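Side-chain contacts in Acarbose/maltose binding protein GacH (Streptomyces glaucescens, PDB 3K01), which binds acarbose and an acarbose homolog as the solute receptor of an ABC transporter, and probably also binds maltose: residues T31-S36 and N71-N76; A123-R128 and R366-E371; D141-F146 and P189-P194; E158-G161 and E165-T168. All blocks are in the same frame, centred on the assembly; numbering follows the deposited sequence.

Contact 1 (T31-S36 and N71-N76)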
loop_
_atom_site.group_PDB
_atom_site.type_symbol
_atom_site.label_atom_id
_atom_site.label_comp_id
_atom_site.label_asym_id
_atom_site.label_seq_id
_atom_site.Cartn_x
_atom_site.Cartn_y
_atom_site.Cartn_z
ATOM N N THR A 31 21.927 13.376 5.246
ATOM C CA THR A 31 20.680 13.803 5.876
ATOM C C THR A 31 19.566 12.912 5.367
ATOM O O THR A 31 19.370 12.794 4.144
ATOM C CB THR A 31 20.393 15.275 5.593
ATOM O OG1 THR A 31 21.450 16.065 6.177
ATOM C CG2 THR A 31 19.053 15.695 6.195
ATOM N N PHE A 32 18.885 12.252 6.304
ATOM C CA PHE A 32 17.820 11.297 5.982
ATOM C C PHE A 32 16.496 11.806 6.518
ATOM O O PHE A 32 16.378 12.031 7.722
ATOM C CB PHE A 32 18.159 9.927 6.602
ATOM C CG PHE A 32 17.027 8.901 6.557
ATOM C CD1 PHE A 32 16.234 8.724 5.415
ATOM C CD2 PHE A 32 16.787 8.083 7.656
ATOM C CE1 PHE A 32 15.211 7.779 5.385
ATOM C CE2 PHE A 32 15.785 7.142 7.635
ATOM C CZ PHE A 32 14.997 6.970 6.502
ATOM N N TRP A 33 15.513 11.996 5.632
ATOM C CA TRP A 33 14.150 12.330 6.065
ATOM C C TRP A 33 13.290 11.088 6.095
ATOM O O TRP A 33 13.012 10.471 5.051
ATOM C CB TRP A 33 13.526 13.365 5.137
ATOM C CG TRP A 33 14.052 14.763 5.307
ATOM C CD1 TRP A 33 15.111 15.174 6.095
ATOM C CD2 TRP A 33 13.563 15.937 4.651
ATOM N NE1 TRP A 33 15.284 16.538 5.970
ATOM C CE2 TRP A 33 14.366 17.022 5.075
ATOM C CE3 TRP A 33 12.530 16.178 3.734
ATOM C CZ2 TRP A 33 14.140 18.331 4.638
ATOM C CZ3 TRP A 33 12.326 17.483 3.282
ATOM C CH2 TRP A 33 13.137 18.533 3.727
ATOM N N ASP A 34 12.909 10.708 7.319
ATOM C CA ASP A 34 12.060 9.561 7.594
ATOM C C ASP A 34 10.637 10.026 7.855
ATOM O O ASP A 34 10.425 11.089 8.434
ATOM C CB ASP A 34 12.618 8.844 8.821
ATOM C CG ASP A 34 11.792 7.644 9.238
ATOM O OD1 ASP A 34 11.118 7.019 8.386
ATOM O OD2 ASP A 34 11.827 7.335 10.450
ATOM N N THR A 35 9.664 9.247 7.401
ATOM C CA THR A 35 8.235 9.587 7.596
ATOM C C THR A 35 7.549 8.609 8.566
ATOM O O THR A 35 6.316 8.639 8.699
ATOM C CB THR A 35 7.470 9.457 6.295
ATOM O OG1 THR A 35 7.647 8.115 5.836
ATOM C CG2 THR A 35 7.981 10.437 5.246
ATOM N N SER A 36 8.301 7.732 9.221
ATOM C CA SER A 36 7.693 6.758 10.118
ATOM C C SER A 36 6.962 7.461 11.273
ATOM O O SER A 36 7.223 8.629 11.605
ATOM C CB SER A 36 8.729 5.736 10.598
ATOM O OG SER A 36 9.588 6.316 11.559
ATOM N N ASN A 71 5.742 14.918 1.425
ATOM C CA ASN A 71 5.773 15.113 -0.027
ATOM C C ASN A 71 5.998 16.575 -0.388
ATOM O O ASN A 71 6.905 16.911 -1.159
ATOM C CB ASN A 71 4.502 14.530 -0.666
ATOM C CG ASN A 71 4.522 14.568 -2.190
ATOM O OD1 ASN A 71 4.483 15.634 -2.783
ATOM N ND2 ASN A 71 4.542 13.408 -2.827
ATOM N N ALA A 72 5.198 17.459 0.199
ATOM C CA ALA A 72 5.334 18.881 -0.053
ATOM C C ALA A 72 6.655 19.442 0.486
ATOM O O ALA A 72 7.288 20.262 -0.166
ATOM C CB ALA A 72 4.146 19.643 0.529
ATOM N N LYS A 73 7.079 18.990 1.658
ATOM C CA LYS A 73 8.320 19.500 2.236
ATOM C C LYS A 73 9.503 19.173 1.318
ATOM O O LYS A 73 10.374 20.005 1.078
ATOM C CB LYS A 73 8.527 18.904 3.625
ATOM C CG LYS A 73 9.632 19.557 4.443
ATOM C CD LYS A 73 9.921 18.776 5.719
ATOM C CE LYS A 73 11.038 19.398 6.578
ATOM N NZ LYS A 73 10.703 20.751 7.071
ATOM N N PHE A 74 9.505 17.956 0.771
ATOM C CA PHE A 74 10.611 17.527 -0.083
ATOM C C PHE A 74 10.585 18.297 -1.392
ATOM O O PHE A 74 11.619 18.814 -1.847
ATOM C CB PHE A 74 10.586 16.015 -0.341
ATOM C CG PHE A 74 11.659 15.555 -1.282
ATOM C CD1 PHE A 74 12.975 15.495 -0.841
ATOM C CD2 PHE A 74 11.367 15.221 -2.600
ATOM C CE1 PHE A 74 13.992 15.062 -1.695
ATOM C CE2 PHE A 74 12.377 14.799 -3.469
ATOM C CZ PHE A 74 13.693 14.732 -3.005
ATOM N N LYS A 75 9.400 18.426 -1.987
ATOM C CA LYS A 75 9.316 19.168 -3.237
ATOM C C LYS A 75 9.728 20.621 -3.068
ATOM O O LYS A 75 10.369 21.187 -3.947
ATOM C CB LYS A 75 7.905 19.075 -3.816
ATOM C CG LYS A 75 7.588 17.716 -4.394
ATOM C CD LYS A 75 6.198 17.740 -5.044
ATOM C CE LYS A 75 5.890 16.399 -5.673
ATOM N NZ LYS A 75 4.551 16.400 -6.332
ATOM N N ASN A 76 9.333 21.229 -1.964
ATOM C CA ASN A 76 9.684 22.627 -1.723
ATOM C C ASN A 76 11.182 22.834 -1.525
ATOM O O ASN A 76 11.747 23.799 -2.034
ATOM C CB ASN A 76 8.909 23.181 -0.527
ATOM C CG ASN A 76 7.424 23.311 -0.822
ATOM O OD1 ASN A 76 7.008 23.344 -1.987
ATOM N ND2 ASN A 76 6.619 23.348 0.229
#
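A charged, exposed lysine makes the closest approach to a buried tryptophan here, and it does so with its carbon chain. Lys73 lies over one face of the Trp33 indole, the two side chains crossing at about a right angle. The setting is a beta-alpha-beta crossover. Helix 67-79 links parallel strands 58-64 and 87-91, and strand 28-34, which carries Trp33, pairs with both of them.

The Trp33 side chain starts toward the helix and meets it with the far rim of its six-membered ring. Lys73 CG stands 3.6 Å from Trp33 CZ3. Further along the chain, Lys73 CE sits 4.0 Å from the centroid of that ring, 24° off its normal, which makes a CH-pi contact. The lysine CG is anti to the backbone N (chi1 -169°), and the chain runs straight until it bends at chi4. Its methylenes can therefore follow the ring one after another. Phe74 adds a smaller apolar contact and turns its own ring to Phe98, while Pro85 and Met88 pack on both Trp33 and Phe74.

At the end of the strand, Asp34 begins an Asx turn. Its OD1 accepts from Ser36 N at 3.0 Å, met from above the carboxylate plane. Its OD2 is bound by Tyr62 OH and also takes the hydroxyl of Ser36, with OG at 2.7 Å from Asp34 OD2.

Contact 2 (A123-R128 and R366-E371)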
loop_
_atom_site.group_PDB
_atom_site.type_symbol
_atom_site.label_atom_id
_atom_site.label_comp_id
_atom_site.label_asym_id
_atom_site.label_seq_id
_atom_site.Cartn_x
_atom_site.Cartn_y
_atom_site.Cartn_z
ATOM N N ALA A 123 7.481 -4.830 -5.260
ATOM C CA ALA A 123 8.296 -3.850 -4.555
ATOM C C ALA A 123 9.452 -3.383 -5.443
ATOM O O ALA A 123 9.691 -2.178 -5.544
ATOM C CB ALA A 123 8.812 -4.434 -3.235
ATOM N N ALA A 124 10.115 -4.319 -6.122
ATOM C CA ALA A 124 11.144 -3.903 -7.094
ATOM C C ALA A 124 10.576 -3.007 -8.179
ATOM O O ALA A 124 11.178 -1.993 -8.542
ATOM C CB ALA A 124 11.822 -5.128 -7.702
ATOM N N ALA A 125 9.411 -3.375 -8.696
ATOM C CA ALA A 125 8.829 -2.587 -9.772
ATOM C C ALA A 125 8.512 -1.158 -9.362
ATOM O O ALA A 125 8.625 -0.230 -10.155
ATOM C CB ALA A 125 7.592 -3.278 -10.291
ATOM N N SER A 126 8.121 -0.970 -8.095
ATOM C CA SER A 126 7.762 0.365 -7.602
ATOM C C SER A 126 8.967 1.323 -7.579
ATOM O O SER A 126 8.781 2.527 -7.431
ATOM C CB SER A 126 7.185 0.297 -6.180
ATOM O OG SER A 126 8.199 0.078 -5.196
ATOM N N THR A 127 10.190 0.790 -7.730
ATOM C CA THR A 127 11.385 1.649 -7.708
ATOM C C THR A 127 11.740 2.223 -9.072
ATOM O O THR A 127 12.670 3.023 -9.165
ATOM C CB THR A 127 12.622 0.881 -7.172
ATOM O OG1 THR A 127 13.035 -0.092 -8.129
ATOM C CG2 THR A 127 12.363 0.254 -5.799
ATOM N N ARG A 128 11.018 1.834 -10.117
ATOM C CA ARG A 128 11.393 2.191 -11.496
ATOM C C ARG A 128 10.449 3.211 -12.082
ATOM O O ARG A 128 9.228 3.166 -11.831
ATOM C CB ARG A 128 11.400 0.954 -12.394
ATOM C CG ARG A 128 12.195 -0.209 -11.861
ATOM C CD ARG A 128 13.481 -0.391 -12.551
ATOM N NE ARG A 128 13.353 -0.610 -13.989
ATOM C CZ ARG A 128 14.352 -0.376 -14.825
ATOM N NH1 ARG A 128 15.512 0.072 -14.344
ATOM N NH2 ARG A 128 14.203 -0.582 -16.126
ATOM N N ARG A 366 0.857 -0.554 -8.753
ATOM C CA ARG A 366 0.277 0.706 -9.223
ATOM C C ARG A 366 0.790 0.979 -10.638
ATOM O O ARG A 366 1.799 0.414 -11.052
ATOM C CB ARG A 366 0.792 1.876 -8.378
ATOM C CG ARG A 366 0.624 1.742 -6.902
ATOM C CD ARG A 366 -0.750 2.132 -6.397
ATOM N NE ARG A 366 -0.678 2.145 -4.946
ATOM C CZ ARG A 366 -0.583 3.209 -4.151
ATOM N NH1 ARG A 366 -0.696 4.463 -4.599
ATOM N NH2 ARG A 366 -0.502 2.996 -2.846
ATOM N N PRO A 367 0.127 1.902 -11.366
ATOM C CA PRO A 367 0.795 2.446 -12.540
ATOM C C PRO A 367 1.898 3.387 -12.051
ATOM O O PRO A 367 1.645 4.328 -11.303
ATOM C CB PRO A 367 -0.323 3.217 -13.276
ATOM C CG PRO A 367 -1.326 3.502 -12.245
ATOM C CD PRO A 367 -1.207 2.495 -11.131
ATOM N N TRP A 368 3.122 3.138 -12.514
ATOM C CA TRP A 368 4.273 3.853 -11.982
ATOM C C TRP A 368 4.532 5.118 -12.788
ATOM O O TRP A 368 5.570 5.269 -13.450
ATOM C CB TRP A 368 5.499 2.936 -11.942
ATOM C CG TRP A 368 5.244 1.667 -11.195
ATOM C CD1 TRP A 368 5.321 0.407 -11.706
ATOM C CD2 TRP A 368 4.839 1.531 -9.816
ATOM N NE1 TRP A 368 5.003 -0.519 -10.728
ATOM C CE2 TRP A 368 4.717 0.138 -9.568
ATOM C CE3 TRP A 368 4.591 2.427 -8.778
ATOM C CZ2 TRP A 368 4.327 -0.369 -8.338
ATOM C CZ3 TRP A 368 4.221 1.921 -7.548
ATOM C CH2 TRP A 368 4.097 0.517 -7.342
ATOM N N ILE A 369 3.563 6.021 -12.728
ATOM C CA ILE A 369 3.556 7.226 -13.569
ATOM C C ILE A 369 3.432 8.462 -12.687
ATOM O O ILE A 369 2.999 8.377 -11.528
ATOM C CB ILE A 369 2.442 7.180 -14.646
ATOM C CG1 ILE A 369 1.046 7.168 -14.004
ATOM C CG2 ILE A 369 2.626 5.971 -15.559
ATOM C CD1 ILE A 369 -0.085 7.275 -15.038
ATOM N N ALA A 370 3.799 9.614 -13.239
ATOM C CA ALA A 370 3.791 10.879 -12.522
ATOM C C ALA A 370 2.422 11.146 -11.895
ATOM O O ALA A 370 2.310 11.634 -10.765
ATOM C CB ALA A 370 4.161 12.005 -13.491
ATOM N N GLU A 371 1.374 10.805 -12.633
ATOM C CA GLU A 371 0.002 11.102 -12.240
ATOM C C GLU A 371 -0.665 9.989 -11.457
ATOM O O GLU A 371 -1.880 10.021 -11.283
ATOM C CB GLU A 371 -0.838 11.366 -13.493
ATOM C CG GLU A 371 -0.319 12.486 -14.367
ATOM C CD GLU A 371 0.655 12.014 -15.440
ATOM O OE1 GLU A 371 1.200 10.868 -15.384
ATOM O OE2 GLU A 371 0.866 12.828 -16.372
#
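An inverse gamma turn centred on Trp368 lays its indole flat on a type I beta turn that runs from Ala125 to Arg128. Ser126 sits over the six-membered ring. Its CA stands 3.5 Å from the centroid of the Trp368 six-membered ring and only 8° off the normal, a nearly vertical CH-pi contact. Ser126 CB presses further out, 3.3 Å from Trp368 CH2, so the fit is close. Over the five-membered part of the same face lies the carbonyl oxygen of Ala125.

The opposite face is covered by the protein's own loop, with Arg366 O 3.2 Å above the ring plane of Trp368. The indole is thus held between two backbone segments. Both belong to the binding-protein fold near its large mixed sheet: the turn begins at Ala125 of helix 121-125, and the loop joins strand 363-364 to helix 376-387. Strand 293-302 lies close by, and its Gln295 touches both Ser126 and Trp368.

The indole N-H does not bond to Ala125 O, which is 3.7 Å from Trp368 NE1. It goes to Glu365 OE1 instead. Ala125 CB packs beside the same nitrogen, at 3.8 Å from Trp368 NE1. The Ser126 hydroxyl is turned back to the chain before it (chi1 75°), where OG donates to Ala123 O at 2.7 Å. Asn299 ND2 is a second partner of that OG. Arg128 adds its carbonyl oxygen near Trp368 CB, while its guanidinium leads away to Thr133.

Contact 3 (D141-F146 and P189-P194)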
loop_
_atom_site.group_PDB
_atom_site.type_symbol
_atom_site.label_atom_id
_atom_site.label_comp_id
_atom_site.label_asym_id
_atom_site.label_seq_id
_atom_site.Cartn_x
_atom_site.Cartn_y
_atom_site.Cartn_z
ATOM N N ASP A 141 2.951 -3.011 1.957
ATOM C CA ASP A 141 1.702 -3.415 2.577
ATOM C C ASP A 141 0.619 -3.499 1.500
ATOM O O ASP A 141 0.869 -3.280 0.303
ATOM C CB ASP A 141 1.339 -2.493 3.752
ATOM C CG ASP A 141 1.181 -1.058 3.346
ATOM O OD1 ASP A 141 0.746 -0.789 2.209
ATOM O OD2 ASP A 141 1.495 -0.167 4.171
ATOM N N THR A 142 -0.574 -3.907 1.919
ATOM C CA THR A 142 -1.694 -4.084 0.987
ATOM C C THR A 142 -2.971 -4.162 1.797
ATOM O O THR A 142 -2.950 -4.067 3.028
ATOM C CB THR A 142 -1.488 -5.363 0.133
ATOM O OG1 THR A 142 -2.405 -5.396 -0.973
ATOM C CG2 THR A 142 -1.618 -6.643 0.936
ATOM N N LEU A 143 -4.077 -4.345 1.092
ATOM C CA LEU A 143 -5.374 -4.595 1.731
ATOM C C LEU A 143 -5.636 -6.084 1.795
ATOM O O LEU A 143 -5.132 -6.849 0.979
ATOM C CB LEU A 143 -6.490 -3.922 0.920
ATOM C CG LEU A 143 -6.464 -2.405 0.849
ATOM C CD1 LEU A 143 -7.614 -1.851 -0.022
ATOM C CD2 LEU A 143 -6.520 -1.764 2.251
ATOM N N ALA A 144 -6.469 -6.473 2.771
ATOM C CA ALA A 144 -6.752 -7.872 3.052
ATOM C C ALA A 144 -8.161 -7.989 3.605
ATOM O O ALA A 144 -8.715 -7.004 4.086
ATOM C CB ALA A 144 -5.736 -8.423 4.072
ATOM N N LEU A 145 -8.725 -9.193 3.522
ATOM C CA LEU A 145 -10.044 -9.446 4.106
ATOM C C LEU A 145 -9.890 -9.828 5.587
ATOM O O LEU A 145 -9.347 -10.887 5.904
ATOM C CB LEU A 145 -10.703 -10.577 3.343
ATOM C CG LEU A 145 -12.149 -10.888 3.763
ATOM C CD1 LEU A 145 -13.102 -9.780 3.414
ATOM C CD2 LEU A 145 -12.564 -12.214 3.128
ATOM N N PHE A 146 -10.351 -8.953 6.469
ATOM C CA PHE A 146 -10.416 -9.248 7.906
ATOM C C PHE A 146 -11.734 -9.966 8.187
ATOM O O PHE A 146 -12.777 -9.619 7.626
ATOM C CB PHE A 146 -10.449 -7.957 8.724
ATOM C CG PHE A 146 -9.151 -7.203 8.817
ATOM C CD1 PHE A 146 -8.792 -6.645 10.027
ATOM C CD2 PHE A 146 -8.317 -6.963 7.718
ATOM C CE1 PHE A 146 -7.640 -5.886 10.181
ATOM C CE2 PHE A 146 -7.143 -6.214 7.866
ATOM C CZ PHE A 146 -6.808 -5.689 9.115
ATOM N N PRO A 189 -11.147 5.691 -2.466
ATOM C CA PRO A 189 -10.991 4.995 -3.737
ATOM C C PRO A 189 -9.983 3.850 -3.672
ATOM O O PRO A 189 -10.035 2.965 -4.507
ATOM C CB PRO A 189 -10.484 6.106 -4.672
ATOM C CG PRO A 189 -9.823 7.059 -3.784
ATOM C CD PRO A 189 -10.610 7.063 -2.507
ATOM N N TYR A 190 -9.098 3.843 -2.671
ATOM C CA TYR A 190 -8.135 2.738 -2.585
ATOM C C TYR A 190 -8.874 1.403 -2.397
ATOM O O TYR A 190 -8.426 0.367 -2.871
ATOM C CB TYR A 190 -7.200 3.031 -1.424
ATOM C CG TYR A 190 -5.910 2.250 -1.406
ATOM C CD1 TYR A 190 -4.977 2.376 -2.443
ATOM C CD2 TYR A 190 -5.583 1.446 -0.319
ATOM C CE1 TYR A 190 -3.771 1.739 -2.393
ATOM C CE2 TYR A 190 -4.366 0.757 -0.295
ATOM C CZ TYR A 190 -3.471 0.956 -1.323
ATOM O OH TYR A 190 -2.260 0.287 -1.316
ATOM N N TRP A 191 -10.041 1.471 -1.735
ATOM C CA TRP A 191 -10.861 0.295 -1.491
ATOM C C TRP A 191 -11.673 -0.157 -2.686
ATOM O O TRP A 191 -12.274 -1.227 -2.633
ATOM C CB TRP A 191 -11.773 0.516 -0.275
ATOM C CG TRP A 191 -11.094 0.227 1.085
ATOM C CD1 TRP A 191 -11.338 -0.861 1.882
ATOM C CD2 TRP A 191 -10.121 1.024 1.787
ATOM N NE1 TRP A 191 -10.570 -0.788 3.019
ATOM C CE2 TRP A 191 -9.806 0.344 2.992
ATOM C CE3 TRP A 191 -9.475 2.236 1.514
ATOM C CZ2 TRP A 191 -8.872 0.842 3.917
ATOM C CZ3 TRP A 191 -8.548 2.732 2.431
ATOM C CH2 TRP A 191 -8.254 2.037 3.616
ATOM N N PHE A 192 -11.697 0.622 -3.766
ATOM C CA PHE A 192 -12.282 0.125 -4.992
ATOM C C PHE A 192 -11.373 -0.871 -5.707
ATOM O O PHE A 192 -11.839 -1.755 -6.432
ATOM C CB PHE A 192 -12.601 1.322 -5.912
ATOM C CG PHE A 192 -13.207 0.946 -7.223
ATOM C CD1 PHE A 192 -14.502 0.438 -7.270
ATOM C CD2 PHE A 192 -12.510 1.125 -8.407
ATOM C CE1 PHE A 192 -15.101 0.127 -8.519
ATOM C CE2 PHE A 192 -13.124 0.809 -9.663
ATOM C CZ PHE A 192 -14.393 0.313 -9.695
ATOM N N LEU A 193 -10.061 -0.680 -5.536
ATOM C CA LEU A 193 -9.119 -1.389 -6.369
ATOM C C LEU A 193 -9.203 -2.918 -6.278
ATOM O O LEU A 193 -9.112 -3.588 -7.306
ATOM C CB LEU A 193 -7.687 -0.852 -6.164
ATOM C CG LEU A 193 -7.518 0.625 -6.549
ATOM C CD1 LEU A 193 -6.104 1.087 -6.213
ATOM C CD2 LEU A 193 -7.763 0.841 -8.043
ATOM N N PRO A 194 -9.426 -3.495 -5.085
ATOM C CA PRO A 194 -9.604 -4.962 -5.078
ATOM C C PRO A 194 -10.713 -5.460 -5.999
ATOM O O PRO A 194 -10.576 -6.516 -6.612
ATOM C CB PRO A 194 -9.958 -5.246 -3.605
ATOM C CG PRO A 194 -9.222 -4.174 -2.855
ATOM C CD PRO A 194 -9.441 -2.937 -3.710
HETATM O O HOH W 1 -1.695 -0.357 1.200
#
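Leu143 is the bump of this contact, and Tyr190, Trp191 and Pro194 form the hollow that takes it. Its two methyls fill different parts of that hollow. CD1 goes deepest. Leu143 CD1 stands 4.1 Å from the centroid of the Trp191 five-membered ring, 5° off the normal, a CH-pi contact almost straight above the face. The same methyl, Leu143 CD1, lies 3.7 Å from Tyr190 O and 4.0 Å from Pro194 CG. Leu143 CD2 rests over the same face of Trp191 further out, 3.9 Å from Trp191 CZ2. The leucine side chain and the indole meet at about a right angle.

Tyr190 makes another wall. Its ring is carried out beside the leucine because CG is anti to the backbone N (chi1 -163°). Its CD2 comes within 3.9 Å of Leu143 CD1, the two side chains crossing at a slant. Leu143 lies in the long strand 132-148 of the mixed sheet; the hollow lies just before and at the start of helix 193-198. This strand pairs with 254-259, 279-283 and 293-302. Its length and pairing are consistent with a strand that passes between the two lobes of the binding-protein fold. Val258, Trp262 and Pro294 also touch Leu143, and Val258 O binds Trp191 NE1.

At the Asp141 end a water spans the two segments. It donates to Asp141 OD1 at 2.7 Å and is hydrogen-bonded to Tyr190 OH at the same length, which ties the phenol end to the strand.

Contact 4 (E158-G161 and E165-T168)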
loop_
_atom_site.group_PDB
_atom_site.type_symbol
_atom_site.label_atom_id
_atom_site.label_comp_id
_atom_site.label_asym_id
_atom_site.label_seq_id
_atom_site.Cartn_x
_atom_site.Cartn_y
_atom_site.Cartn_z
ATOM N N GLU A 158 -16.883 -21.071 5.482
ATOM C CA GLU A 158 -15.460 -20.868 5.262
ATOM C C GLU A 158 -15.224 -19.413 4.892
ATOM O O GLU A 158 -16.122 -18.726 4.412
ATOM C CB GLU A 158 -14.940 -21.732 4.106
ATOM C CG GLU A 158 -15.161 -23.244 4.234
ATOM C CD GLU A 158 -14.614 -23.847 5.516
ATOM O OE1 GLU A 158 -15.276 -24.776 6.048
ATOM O OE2 GLU A 158 -13.527 -23.424 5.987
ATOM N N VAL A 159 -13.998 -18.951 5.097
ATOM C CA VAL A 159 -13.605 -17.627 4.617
ATOM C C VAL A 159 -13.796 -17.586 3.098
ATOM O O VAL A 159 -13.313 -18.464 2.400
ATOM C CB VAL A 159 -12.098 -17.375 4.917
ATOM C CG1 VAL A 159 -11.671 -16.018 4.406
ATOM C CG2 VAL A 159 -11.836 -17.545 6.401
ATOM N N PRO A 160 -14.567 -16.618 2.585
ATOM C CA PRO A 160 -14.798 -16.616 1.134
ATOM C C PRO A 160 -13.577 -16.239 0.313
ATOM O O PRO A 160 -12.837 -15.314 0.659
ATOM C CB PRO A 160 -15.912 -15.589 0.940
ATOM C CG PRO A 160 -15.804 -14.661 2.138
ATOM C CD PRO A 160 -15.312 -15.543 3.274
ATOM N N GLY A 161 -13.421 -16.926 -0.814
ATOM C CA GLY A 161 -12.293 -16.697 -1.700
ATOM C C GLY A 161 -12.653 -15.870 -2.922
ATOM O O GLY A 161 -11.773 -15.520 -3.706
ATOM N N GLU A 165 -18.652 -16.340 -3.543
ATOM C CA GLU A 165 -18.638 -17.043 -2.264
ATOM C C GLU A 165 -18.956 -16.112 -1.114
ATOM O O GLU A 165 -19.615 -16.528 -0.150
ATOM C CB GLU A 165 -17.295 -17.732 -2.034
ATOM C CG GLU A 165 -17.056 -18.818 -3.073
ATOM C CD GLU A 165 -15.659 -19.333 -3.136
ATOM O OE1 GLU A 165 -14.790 -18.949 -2.321
ATOM O OE2 GLU A 165 -15.427 -20.156 -4.054
ATOM N N LEU A 166 -18.496 -14.870 -1.196
ATOM C CA LEU A 166 -18.763 -13.912 -0.124
ATOM C C LEU A 166 -20.243 -13.630 -0.016
ATOM O O LEU A 166 -20.758 -13.504 1.093
ATOM C CB LEU A 166 -17.945 -12.631 -0.331
ATOM C CG LEU A 166 -18.058 -11.585 0.796
ATOM C CD1 LEU A 166 -16.712 -10.897 0.983
ATOM C CD2 LEU A 166 -19.161 -10.557 0.539
ATOM N N LYS A 167 -20.931 -13.503 -1.137
ATOM C CA LYS A 167 -22.380 -13.270 -1.084
ATOM C C LYS A 167 -23.115 -14.380 -0.365
ATOM O O LYS A 167 -24.010 -14.129 0.452
ATOM C CB LYS A 167 -22.942 -13.065 -2.485
ATOM C CG LYS A 167 -22.481 -11.752 -3.083
ATOM C CD LYS A 167 -22.927 -11.621 -4.512
ATOM C CE LYS A 167 -24.384 -11.241 -4.556
ATOM N NZ LYS A 167 -24.897 -11.112 -5.956
ATOM N N THR A 168 -22.731 -15.614 -0.669
ATOM C CA THR A 168 -23.349 -16.765 -0.014
ATOM C C THR A 168 -23.001 -16.755 1.477
ATOM O O THR A 168 -23.868 -16.959 2.355
ATOM C CB THR A 168 -22.909 -18.056 -0.691
ATOM O OG1 THR A 168 -23.407 -18.000 -2.038
ATOM C CG2 THR A 168 -23.484 -19.281 0.053
HETATM O O HOH W 2 -15.014 -20.396 0.518
#
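Pro160, Glu165 and Leu166 carry this contact, in which a loop folds back on the first turn of the helix that follows it. The Pro160 ring points at the helix and sits against its backbone. Pro160 CB is 3.4 Å from Leu166 N, and the approach of Pro160 CB to Leu166 CA, at 3.5 Å, is tighter than usual for two carbons. The outer edge of the proline ring meets the leucine side chain, with Pro160 CG 3.8 Å from Leu166 CB.

Glu165 works through its carboxylate. Gly161 N donates to Glu165 OE1 at 2.9 Å with an N-H...O angle of 150°, and meets the oxygen nearly along its C-O axis. The glutamate chain is extended beyond CG (chi2 166°), which carries the carboxylate across to the loop while its CB stays beside Pro160. Glu165 OE1 has a second partner, a water that donates to it at 3.2 Å and also to Val159 O. Both donors meet the same oxygen, so the exposed carboxylate is tied to the loop directly and through solvent. The backbone N of Glu165 bonds to Ser162 OG.

The loop joins helix 149-155 to helix 163-177. Val159 turns from the contact to Leu145 and Tyr147 of strand 132-148. Met256 of strand 254-259 touches both Pro160 and Leu166, and helix 216-230 flanks helix 163-177 through Leu228 and the Lys167-Asp227 salt bridge.

Overall arrangement
Contact 1 closes before the other three open along the chain. The segments of contact 2 have 237 residues between them, and contacts 3 and 4 both fall within that span, contact 4 between the two segments of contact 3. Contacts 1 and 3 reach the same mixed sheet, through strands 28-34 and 132-148, with centres about 26 Å apart. Contacts 1 and 4 lie on opposite sides of the chain's centre, with centres about 42 Å apart. Contact 3 lies between and touches two others: Tyr190 meets Arg366 of contact 2, and Leu145 meets Val159 and Pro160 of contact 4. Contact 2 joins the most distant parts of the sequence, while contact 4 is local, within one loop and the helix after it.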